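Local structure of acyl-CoA dehydrogenase (Thermus thermophilus, 2Z1Q) at residues S153-L158 with E398-I403; I354-S359 with E402-L407; E360-V365 with R389-N394. The protein probably catalyses the FAD-dependent dehydrogenation of saturated acyl-CoA to 2,3-dehydroacyl-CoA, handing the electrons to an acceptor. One frame throughout, in Å; residues are numbered along the deposited sequence.

From the N terminus, the loop 153-158 comes first, following strand 144-147 of the beta domain. Interaction 1 joins it to 398-403, closing a loop of some 240 residues and tying the beta domain to the start of helix 401-407 beside FAD. Interaction 2 starts inside that loop, on helix 348-372, and closes about 42 residues on the same helix 401-407, sharing Glu402 and Ile403 with interaction 1. Interaction 3, nested within both, closes about 23 residues and sets the next turns of helix 348-372 against the end of helix 383-392. Lys355 NZ hydrogen-bonds to Asn401 OD1 between interactions 1 and 2, while Glu360 and Arg405 form a salt bridge between interactions 2 and 3.

Interaction 1: S153-L158 with E398-I403. With FAD (flavin-adenine dinucleotide), chain D.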
# COMPACT_ATOMS: atom_id res chain seq x y z
N SER B 153 23.52 -3.00 -11.57
CA SER B 153 23.35 -4.22 -10.79
C SER B 153 22.79 -4.02 -9.39
O SER B 153 23.37 -3.31 -8.57
CB SER B 153 24.70 -4.96 -10.69
OG SER B 153 25.68 -4.16 -10.05
N GLY B 154 21.67 -4.67 -9.10
CA GLY B 154 21.05 -4.56 -7.79
C GLY B 154 20.82 -5.92 -7.16
O GLY B 154 21.59 -6.34 -6.30
N SER B 155 19.76 -6.60 -7.58
CA SER B 155 19.44 -7.92 -7.05
C SER B 155 20.55 -8.87 -7.45
O SER B 155 20.85 -9.83 -6.74
CB SER B 155 18.11 -8.42 -7.59
OG SER B 155 17.04 -7.62 -7.12
N ASP B 156 21.15 -8.60 -8.60
CA ASP B 156 22.24 -9.43 -9.07
C ASP B 156 23.52 -8.68 -8.70
O ASP B 156 24.24 -8.19 -9.56
CB ASP B 156 22.13 -9.61 -10.58
CG ASP B 156 23.14 -10.59 -11.13
OD1 ASP B 156 23.14 -10.78 -12.36
OD2 ASP B 156 23.92 -11.16 -10.34
N ALA B 157 23.75 -8.59 -7.40
CA ALA B 157 24.91 -7.90 -6.85
C ALA B 157 26.23 -8.33 -7.48
O ALA B 157 27.06 -7.48 -7.81
CB ALA B 157 24.97 -8.12 -5.33
N LEU B 158 26.40 -9.63 -7.66
CA LEU B 158 27.63 -10.14 -8.24
C LEU B 158 27.83 -9.67 -9.69
O LEU B 158 28.83 -10.01 -10.33
CB LEU B 158 27.66 -11.68 -8.14
CG LEU B 158 27.35 -12.29 -6.76
CD1 LEU B 158 27.50 -13.80 -6.83
CD2 LEU B 158 28.27 -11.72 -5.67
N GLU B 398 17.38 -5.61 1.85
CA GLU B 398 17.79 -6.97 2.19
C GLU B 398 17.26 -7.97 1.17
O GLU B 398 16.88 -9.08 1.52
CB GLU B 398 17.24 -7.37 3.57
CG GLU B 398 17.42 -6.31 4.65
CD GLU B 398 18.87 -6.03 4.97
OE1 GLU B 398 19.17 -4.91 5.42
OE2 GLU B 398 19.72 -6.93 4.77
N GLY B 399 17.25 -7.57 -0.10
CA GLY B 399 16.71 -8.42 -1.13
C GLY B 399 15.23 -8.11 -1.21
O GLY B 399 14.57 -7.97 -0.16
N THR B 400 14.71 -7.96 -2.42
CA THR B 400 13.30 -7.66 -2.61
C THR B 400 12.53 -8.88 -2.11
O THR B 400 13.10 -9.97 -1.99
CB THR B 400 12.95 -7.46 -4.10
OG1 THR B 400 13.08 -8.70 -4.79
CG2 THR B 400 13.87 -6.44 -4.74
N ASN B 401 11.23 -8.71 -1.84
CA ASN B 401 10.43 -9.82 -1.37
C ASN B 401 10.29 -10.91 -2.44
O ASN B 401 10.03 -12.07 -2.11
CB ASN B 401 9.08 -9.32 -0.88
CG ASN B 401 9.19 -8.65 0.47
OD1 ASN B 401 10.27 -8.63 1.07
ND2 ASN B 401 8.09 -8.12 0.97
N GLU B 402 10.46 -10.53 -3.71
CA GLU B 402 10.40 -11.50 -4.81
C GLU B 402 11.62 -12.42 -4.64
O GLU B 402 11.48 -13.64 -4.61
CB GLU B 402 10.47 -10.79 -6.18
CG GLU B 402 9.22 -10.00 -6.57
CD GLU B 402 8.99 -8.78 -5.71
OE1 GLU B 402 9.86 -7.88 -5.69
OE2 GLU B 402 7.94 -8.71 -5.05
N ILE B 403 12.80 -11.82 -4.53
CA ILE B 403 14.05 -12.59 -4.35
C ILE B 403 13.98 -13.49 -3.11
O ILE B 403 14.38 -14.65 -3.16
CB ILE B 403 15.29 -11.64 -4.24
CG1 ILE B 403 16.06 -11.64 -5.56
CG2 ILE B 403 16.24 -12.09 -3.14
CD1 ILE B 403 15.27 -11.15 -6.71
PA FAD D . 15.47 -3.62 -9.88
O1A FAD D . 15.10 -2.51 -9.03
O2A FAD D . 16.87 -3.72 -10.65
O5B FAD D . 14.74 -4.97 -9.61
C5B FAD D . 13.43 -4.93 -10.16
C4B FAD D . 13.00 -6.36 -9.92
O4B FAD D . 13.63 -7.21 -9.04
C3B FAD D . 11.47 -6.78 -10.04
O3B FAD D . 11.09 -6.92 -11.41
C2B FAD D . 11.68 -8.13 -9.23
O2B FAD D . 10.76 -9.19 -9.53
C1B FAD D . 13.07 -8.23 -9.78
N9A FAD D . 13.84 -9.44 -9.82
C8A FAD D . 15.20 -9.43 -9.71
N7A FAD D . 15.67 -10.61 -9.81
C5A FAD D . 14.65 -11.48 -9.97
C6A FAD D . 14.56 -12.90 -10.14
N6A FAD D . 15.71 -13.66 -10.14
N1A FAD D . 13.32 -13.44 -10.28
C2A FAD D . 12.21 -12.70 -10.30
N3A FAD D . 12.28 -11.39 -10.16
C4A FAD D . 13.44 -10.73 -10.00
N1 FAD D . 23.03 -0.77 -1.53
C2 FAD D . 24.20 -1.02 -0.90
O2 FAD D . 25.01 -1.75 -1.44
N3 FAD D . 24.52 -0.48 0.31
C4 FAD D . 23.67 0.37 0.98
O4 FAD D . 23.96 0.85 2.05
C4X FAD D . 22.37 0.70 0.33
N5 FAD D . 21.49 1.55 0.88
C5X FAD D . 20.33 1.87 0.24
C6 FAD D . 19.41 2.82 0.81
C7 FAD D . 18.24 3.17 0.10
C7M FAD D . 17.29 4.20 0.69
C8 FAD D . 17.95 2.56 -1.16
C8M FAD D . 16.71 2.91 -1.95
C9 FAD D . 18.81 1.63 -1.70
C9A FAD D . 20.02 1.27 -1.02
N10 FAD D . 20.91 0.35 -1.62
C10 FAD D . 22.11 0.05 -0.99
C1' FAD D . 20.52 -0.18 -2.90
C2' FAD D . 19.92 -1.60 -2.86
O2' FAD D . 20.88 -2.55 -2.43
C3' FAD D . 19.50 -1.77 -4.28
O3' FAD D . 18.50 -0.75 -4.56
C4' FAD D . 18.87 -3.09 -4.61
O4' FAD D . 19.74 -4.21 -4.41
C5' FAD D . 18.49 -2.87 -6.03
O5' FAD D . 17.83 -3.88 -6.60
P FAD D . 17.36 -3.13 -7.94
O1P FAD D . 16.68 -1.88 -7.53
O2P FAD D . 18.65 -2.76 -8.87
O3P FAD D . 16.33 -4.20 -8.62
O HOH W 1 17.12 -7.93 -4.39
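The FAD pocket of this acyl-CoA dehydrogenase is closed here where Ser155, in a loop of the middle beta domain, meets Thr400 and Ile403 at the start of helix 401-407 in the C-terminal helical domain. The direct touch is light. Ser155 OG lies 4.0 Å from Ile403 CD1 and about as far from Thr400 CG2, so the hydroxyl rests against two methyl groups. A water does the polar bridging: it sits 2.7 Å from Ser155 OG and accepts from Thr400 N at 3.1 Å.

Thr400 is the N-cap of the helix. With OG1 set between its backbone N and carbonyl carbon (chi1 68°), the hydroxyl takes the amide of Ile403 N at 3.1 Å in a nearly straight bond, 174° at the hydrogen, while CG2 points to the serine. Putting a valine here removes the capping oxygen and would probably leave Ile403 N without its acceptor, with the first turn freer to fray. Just before it, Gly399 adopts backbone angles at which a CB would run into the carbonyl O of Glu398.

The cofactor runs along both segments. Gly154 CA packs 3.2 Å from O2P of the diphosphate, and any beta carbon there would clash with that oxygen. Glu402 brings CG to the ribose hydroxyl O2B, while its carboxylate turns to the second subunit, making a salt bridge with Lys305 and a hydrogen bond with Gln371 there. The adenine is held from the same side: Ser155 CB comes up to the C8A corner, and Ile403 CD1 lies over the face of the five-membered ring, 3.2 Å from N7A.

Interaction 2: I354-S359 with E402-L407; sequences IKVLGS and EINRLL. With FAD (flavin-adenine dinucleotide), chain D.
Val356 on helix 348-372 packs against Asn404 and Arg405 on helix 401-407, a helix pair of the C-terminal helical domain; the axes of segments 354-359 and 402-407 approach to 9.9 Å, with their directions 139° apart.

The apolar part belongs to Val356, whose two methyls divide the work. CG2 slides past Asn404 with 3.6 Å to its CB. CG1, anti to the backbone N (chi1 -179°), turns to the arginine. On the far side of helix 401-407, Leu406 CD2 comes 3.5 Å from FAD N1A.

The polar part is two donors that meet without bonding to each other: Lys355 crosses Asn404 at about a right angle, with NZ 3.7 Å from ND2. Both serve the turn before helix 401-407, Lys355 NZ giving to Phe397 O and Asn401 OD1, and Asn404 ND2 to Glu398 O and Thr400 O. Those two carbonyls settle which end of the amide is ND2, and OD1 then bonds with Ser352 OG.

Charge enters through Arg405, which makes salt bridges to Glu360 by NH1 and to Asp484 by NE. Held by its two carboxylates, the guanidinium offers one face to Val356, with CG1 3.7 Å from NH2.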
# COMPACT_ATOMS: atom_id res chain seq x y z
N ILE B 354 10.86 -14.09 8.05
CA ILE B 354 10.50 -12.96 8.89
C ILE B 354 10.79 -11.63 8.20
O ILE B 354 10.20 -10.61 8.54
CB ILE B 354 11.22 -13.01 10.27
CG1 ILE B 354 12.73 -13.07 10.06
CG2 ILE B 354 10.74 -14.22 11.08
CD1 ILE B 354 13.50 -13.22 11.35
N LYS B 355 11.69 -11.64 7.22
CA LYS B 355 12.02 -10.42 6.47
C LYS B 355 10.81 -10.04 5.60
O LYS B 355 10.39 -8.88 5.57
CB LYS B 355 13.29 -10.65 5.63
CG LYS B 355 13.37 -9.84 4.33
CD LYS B 355 13.49 -8.37 4.58
CE LYS B 355 12.67 -7.53 3.58
NZ LYS B 355 13.10 -7.64 2.16
N VAL B 356 10.24 -11.03 4.93
CA VAL B 356 9.07 -10.83 4.07
C VAL B 356 7.84 -10.56 4.92
O VAL B 356 7.05 -9.66 4.62
CB VAL B 356 8.79 -12.07 3.21
CG1 VAL B 356 7.59 -11.82 2.31
CG2 VAL B 356 10.02 -12.41 2.40
N LEU B 357 7.67 -11.34 5.99
CA LEU B 357 6.53 -11.22 6.88
C LEU B 357 6.50 -9.85 7.56
O LEU B 357 5.47 -9.17 7.59
CB LEU B 357 6.60 -12.28 7.97
CG LEU B 357 5.34 -12.91 8.56
CD1 LEU B 357 5.68 -13.25 10.00
CD2 LEU B 357 4.12 -12.01 8.50
N GLY B 358 7.65 -9.45 8.11
CA GLY B 358 7.71 -8.18 8.80
C GLY B 358 7.36 -7.00 7.92
O GLY B 358 6.45 -6.23 8.22
N SER B 359 8.10 -6.85 6.83
CA SER B 359 7.85 -5.74 5.93
C SER B 359 6.40 -5.70 5.44
O SER B 359 5.81 -4.63 5.38
CB SER B 359 8.83 -5.77 4.75
OG SER B 359 8.92 -7.06 4.17
N GLU B 402 10.46 -10.53 -3.71
CA GLU B 402 10.40 -11.50 -4.81
C GLU B 402 11.62 -12.42 -4.64
O GLU B 402 11.48 -13.64 -4.61
CB GLU B 402 10.47 -10.79 -6.18
CG GLU B 402 9.22 -10.00 -6.57
CD GLU B 402 8.99 -8.78 -5.71
OE1 GLU B 402 9.86 -7.88 -5.69
OE2 GLU B 402 7.94 -8.71 -5.05
N ILE B 403 12.80 -11.82 -4.53
CA ILE B 403 14.05 -12.59 -4.35
C ILE B 403 13.98 -13.49 -3.11
O ILE B 403 14.38 -14.65 -3.16
CB ILE B 403 15.29 -11.64 -4.24
CG1 ILE B 403 16.06 -11.64 -5.56
CG2 ILE B 403 16.24 -12.09 -3.14
CD1 ILE B 403 15.27 -11.15 -6.71
N ASN B 404 13.45 -12.97 -2.01
CA ASN B 404 13.33 -13.77 -0.80
C ASN B 404 12.32 -14.90 -0.96
O ASN B 404 12.55 -16.01 -0.47
CB ASN B 404 12.95 -12.88 0.38
CG ASN B 404 14.15 -12.17 0.97
OD1 ASN B 404 15.00 -12.80 1.60
ND2 ASN B 404 14.23 -10.85 0.75
N ARG B 405 11.23 -14.63 -1.67
CA ARG B 405 10.21 -15.64 -1.91
C ARG B 405 10.79 -16.81 -2.72
O ARG B 405 10.36 -17.95 -2.55
CB ARG B 405 8.99 -15.06 -2.64
CG ARG B 405 7.97 -14.37 -1.74
CD ARG B 405 6.69 -14.01 -2.50
NE ARG B 405 5.62 -13.63 -1.58
CZ ARG B 405 5.54 -12.45 -0.96
NH1 ARG B 405 4.52 -12.22 -0.13
NH2 ARG B 405 6.43 -11.50 -1.18
N LEU B 406 11.75 -16.53 -3.60
CA LEU B 406 12.35 -17.59 -4.40
C LEU B 406 13.34 -18.42 -3.57
O LEU B 406 13.56 -19.60 -3.86
CB LEU B 406 13.08 -17.00 -5.61
CG LEU B 406 12.28 -16.86 -6.91
CD1 LEU B 406 10.87 -16.39 -6.62
CD2 LEU B 406 12.99 -15.90 -7.84
N LEU B 407 13.90 -17.80 -2.53
CA LEU B 407 14.87 -18.47 -1.67
C LEU B 407 14.25 -19.40 -0.62
O LEU B 407 14.79 -20.47 -0.34
CB LEU B 407 15.75 -17.43 -0.96
CG LEU B 407 16.98 -16.85 -1.66
CD1 LEU B 407 16.62 -16.35 -3.05
CD2 LEU B 407 17.55 -15.72 -0.82
PA FAD D . 15.47 -3.62 -9.88
O1A FAD D . 15.10 -2.51 -9.03
O2A FAD D . 16.87 -3.72 -10.65
O5B FAD D . 14.74 -4.97 -9.61
C5B FAD D . 13.43 -4.93 -10.16
C4B FAD D . 13.00 -6.36 -9.92
O4B FAD D . 13.63 -7.21 -9.04
C3B FAD D . 11.47 -6.78 -10.04
O3B FAD D . 11.09 -6.92 -11.41
C2B FAD D . 11.68 -8.13 -9.23
O2B FAD D . 10.76 -9.19 -9.53
C1B FAD D . 13.07 -8.23 -9.78
N9A FAD D . 13.84 -9.44 -9.82
C8A FAD D . 15.20 -9.43 -9.71
N7A FAD D . 15.67 -10.61 -9.81
C5A FAD D . 14.65 -11.48 -9.97
C6A FAD D . 14.56 -12.90 -10.14
N6A FAD D . 15.71 -13.66 -10.14
N1A FAD D . 13.32 -13.44 -10.28
C2A FAD D . 12.21 -12.70 -10.30
N3A FAD D . 12.28 -11.39 -10.16
C4A FAD D . 13.44 -10.73 -10.00
N1 FAD D . 23.03 -0.77 -1.53
C2 FAD D . 24.20 -1.02 -0.90
O2 FAD D . 25.01 -1.75 -1.44
N3 FAD D . 24.52 -0.48 0.31
C4 FAD D . 23.67 0.37 0.98
O4 FAD D . 23.96 0.85 2.05
C4X FAD D . 22.37 0.70 0.33
N5 FAD D . 21.49 1.55 0.88
C5X FAD D . 20.33 1.87 0.24
C6 FAD D . 19.41 2.82 0.81
C7 FAD D . 18.24 3.17 0.10
C7M FAD D . 17.29 4.20 0.69
C8 FAD D . 17.95 2.56 -1.16
C8M FAD D . 16.71 2.91 -1.95
C9 FAD D . 18.81 1.63 -1.70
C9A FAD D . 20.02 1.27 -1.02
N10 FAD D . 20.91 0.35 -1.62
C10 FAD D . 22.11 0.05 -0.99
C1' FAD D . 20.52 -0.18 -2.90
C2' FAD D . 19.92 -1.60 -2.86
O2' FAD D . 20.88 -2.55 -2.43
C3' FAD D . 19.50 -1.77 -4.28
O3' FAD D . 18.50 -0.75 -4.56
C4' FAD D . 18.87 -3.09 -4.61
O4' FAD D . 19.74 -4.21 -4.41
C5' FAD D . 18.49 -2.87 -6.03
O5' FAD D . 17.83 -3.88 -6.60
P FAD D . 17.36 -3.13 -7.94
O1P FAD D . 16.68 -1.88 -7.53
O2P FAD D . 18.65 -2.76 -8.87
O3P FAD D . 16.33 -4.20 -8.62

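Interaction 3: E360-V365 with R389-N394; sequences EVLDYV and RDARIN
Leu362 swings its CG anti to the backbone N (chi1 172°) and its CD2 anti to CA, a stretched arrangement that carries this methyl across from helix 348-372 to Ala391 and Asn394. On the other segment Asn394 places CG beside its own backbone N (chi1 -65°), which brings its amide round to the same methyl.

The two contacts differ in kind. Ala391 directs its CB toward the leucine's helix, and that methyl lies 3.8 Å from Leu362 CD2 and 3.9 Å from Leu362 CG, a small hydrophobic patch. Asn394 meets the branch with its nitrogen: ND2 is 3.6 Å from Leu362 CD2, the methyl standing well out of the amide plane. This is van der Waals contact with a polar group, and no hydrogen bond links the two segments. Within the second segment the chain still turns tightly, Asn394 N donating to Ala391 O at 2.9 Å.

Around this patch the fold of the C-terminal helical domain closes in. Leu362 also packs on Ala271 and Ala275 of helix 252-288, while Ala391 touches Val366 one turn further along the leucine's own helix. Further out lie charges: Asp363 OD1 and Arg392 NE stand 5.2 Å apart, too far to touch. The aspartate pairs with Arg395, Arg392 uses its NH1 for Asp367 of the second subunit, and Arg389 O accepts from Tyr378 of that subunit.

The join of the two segments thus rests on van der Waals contact, one methyl-to-methyl and one methyl-to-amide. The charged groups Asp363 and Arg392 pair outward, with Arg395 and across the dimer interface, so the electrostatic part of this region depends on neighbours beyond the leucine–alanine patch.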
# COMPACT_ATOMS: atom_id res chain seq x y z
N GLU B 360 5.81 -6.86 5.12
CA GLU B 360 4.43 -6.86 4.62
C GLU B 360 3.41 -6.56 5.70
O GLU B 360 2.36 -5.98 5.42
CB GLU B 360 4.12 -8.18 3.91
CG GLU B 360 4.97 -8.29 2.64
CD GLU B 360 4.62 -9.46 1.75
OE1 GLU B 360 5.29 -9.61 0.71
OE2 GLU B 360 3.69 -10.24 2.07
N VAL B 361 3.72 -6.94 6.94
CA VAL B 361 2.82 -6.64 8.05
C VAL B 361 2.88 -5.12 8.29
O VAL B 361 1.85 -4.48 8.38
CB VAL B 361 3.21 -7.40 9.33
CG1 VAL B 361 2.46 -6.82 10.51
CG2 VAL B 361 2.89 -8.90 9.18
N LEU B 362 4.09 -4.56 8.38
CA LEU B 362 4.24 -3.10 8.57
C LEU B 362 3.53 -2.33 7.44
O LEU B 362 2.83 -1.35 7.70
CB LEU B 362 5.74 -2.71 8.60
CG LEU B 362 6.00 -1.19 8.60
CD1 LEU B 362 5.40 -0.61 9.85
CD2 LEU B 362 7.49 -0.88 8.52
N ASP B 363 3.69 -2.79 6.20
CA ASP B 363 3.05 -2.16 5.04
C ASP B 363 1.55 -2.02 5.33
O ASP B 363 0.97 -0.93 5.22
CB ASP B 363 3.29 -3.04 3.81
CG ASP B 363 2.68 -2.48 2.53
OD1 ASP B 363 3.39 -1.79 1.76
OD2 ASP B 363 1.48 -2.72 2.30
N TYR B 364 0.93 -3.13 5.70
CA TYR B 364 -0.49 -3.15 6.03
C TYR B 364 -0.83 -2.21 7.19
O TYR B 364 -1.78 -1.44 7.10
CB TYR B 364 -0.95 -4.56 6.39
CG TYR B 364 -2.38 -4.59 6.88
CD1 TYR B 364 -3.44 -4.58 5.98
CD2 TYR B 364 -2.67 -4.61 8.25
CE1 TYR B 364 -4.76 -4.58 6.42
CE2 TYR B 364 -3.99 -4.62 8.70
CZ TYR B 364 -5.03 -4.60 7.78
OH TYR B 364 -6.33 -4.61 8.23
N VAL B 365 -0.05 -2.29 8.27
CA VAL B 365 -0.27 -1.47 9.45
C VAL B 365 -0.15 0.04 9.16
O VAL B 365 -1.01 0.82 9.57
CB VAL B 365 0.69 -1.92 10.61
CG1 VAL B 365 0.55 -1.01 11.83
CG2 VAL B 365 0.35 -3.37 10.99
N ARG B 389 5.43 6.57 4.26
CA ARG B 389 6.49 6.69 3.27
C ARG B 389 7.76 5.91 3.65
O ARG B 389 8.33 5.20 2.80
CB ARG B 389 6.81 8.16 3.01
CG ARG B 389 5.74 8.88 2.15
CD ARG B 389 6.10 10.34 1.83
NE ARG B 389 6.05 11.14 3.04
CZ ARG B 389 7.12 11.50 3.75
NH1 ARG B 389 8.35 11.15 3.37
NH2 ARG B 389 6.96 12.15 4.88
N ASP B 390 8.18 6.00 4.92
CA ASP B 390 9.37 5.30 5.39
C ASP B 390 9.25 3.78 5.25
O ASP B 390 10.25 3.08 5.04
CB ASP B 390 9.63 5.61 6.88
CG ASP B 390 10.03 7.06 7.14
OD1 ASP B 390 10.20 7.83 6.16
OD2 ASP B 390 10.16 7.43 8.33
N ALA B 391 8.03 3.27 5.37
CA ALA B 391 7.82 1.83 5.30
C ALA B 391 8.07 1.20 3.95
O ALA B 391 8.62 0.11 3.86
CB ALA B 391 6.41 1.50 5.75
N ARG B 392 7.64 1.91 2.91
CA ARG B 392 7.74 1.44 1.54
C ARG B 392 9.08 0.80 1.12
O ARG B 392 9.10 -0.19 0.38
CB ARG B 392 7.39 2.61 0.59
CG ARG B 392 6.53 2.22 -0.61
CD ARG B 392 7.06 0.94 -1.16
NE ARG B 392 6.20 0.21 -2.07
CZ ARG B 392 6.53 -1.01 -2.49
NH1 ARG B 392 5.76 -1.69 -3.32
NH2 ARG B 392 7.65 -1.54 -2.03
N ILE B 393 10.19 1.35 1.60
CA ILE B 393 11.51 0.82 1.23
C ILE B 393 11.79 -0.60 1.74
O ILE B 393 12.53 -1.36 1.12
CB ILE B 393 12.63 1.77 1.73
CG1 ILE B 393 13.97 1.41 1.07
CG2 ILE B 393 12.76 1.68 3.25
CD1 ILE B 393 13.94 1.51 -0.46
N ASN B 394 11.15 -0.98 2.84
CA ASN B 394 11.38 -2.30 3.41
C ASN B 394 11.18 -3.55 2.57
O ASN B 394 11.93 -4.51 2.73
CB ASN B 394 10.62 -2.40 4.72
CG ASN B 394 11.16 -1.42 5.74
OD1 ASN B 394 12.36 -1.41 6.00
ND2 ASN B 394 10.29 -0.59 6.28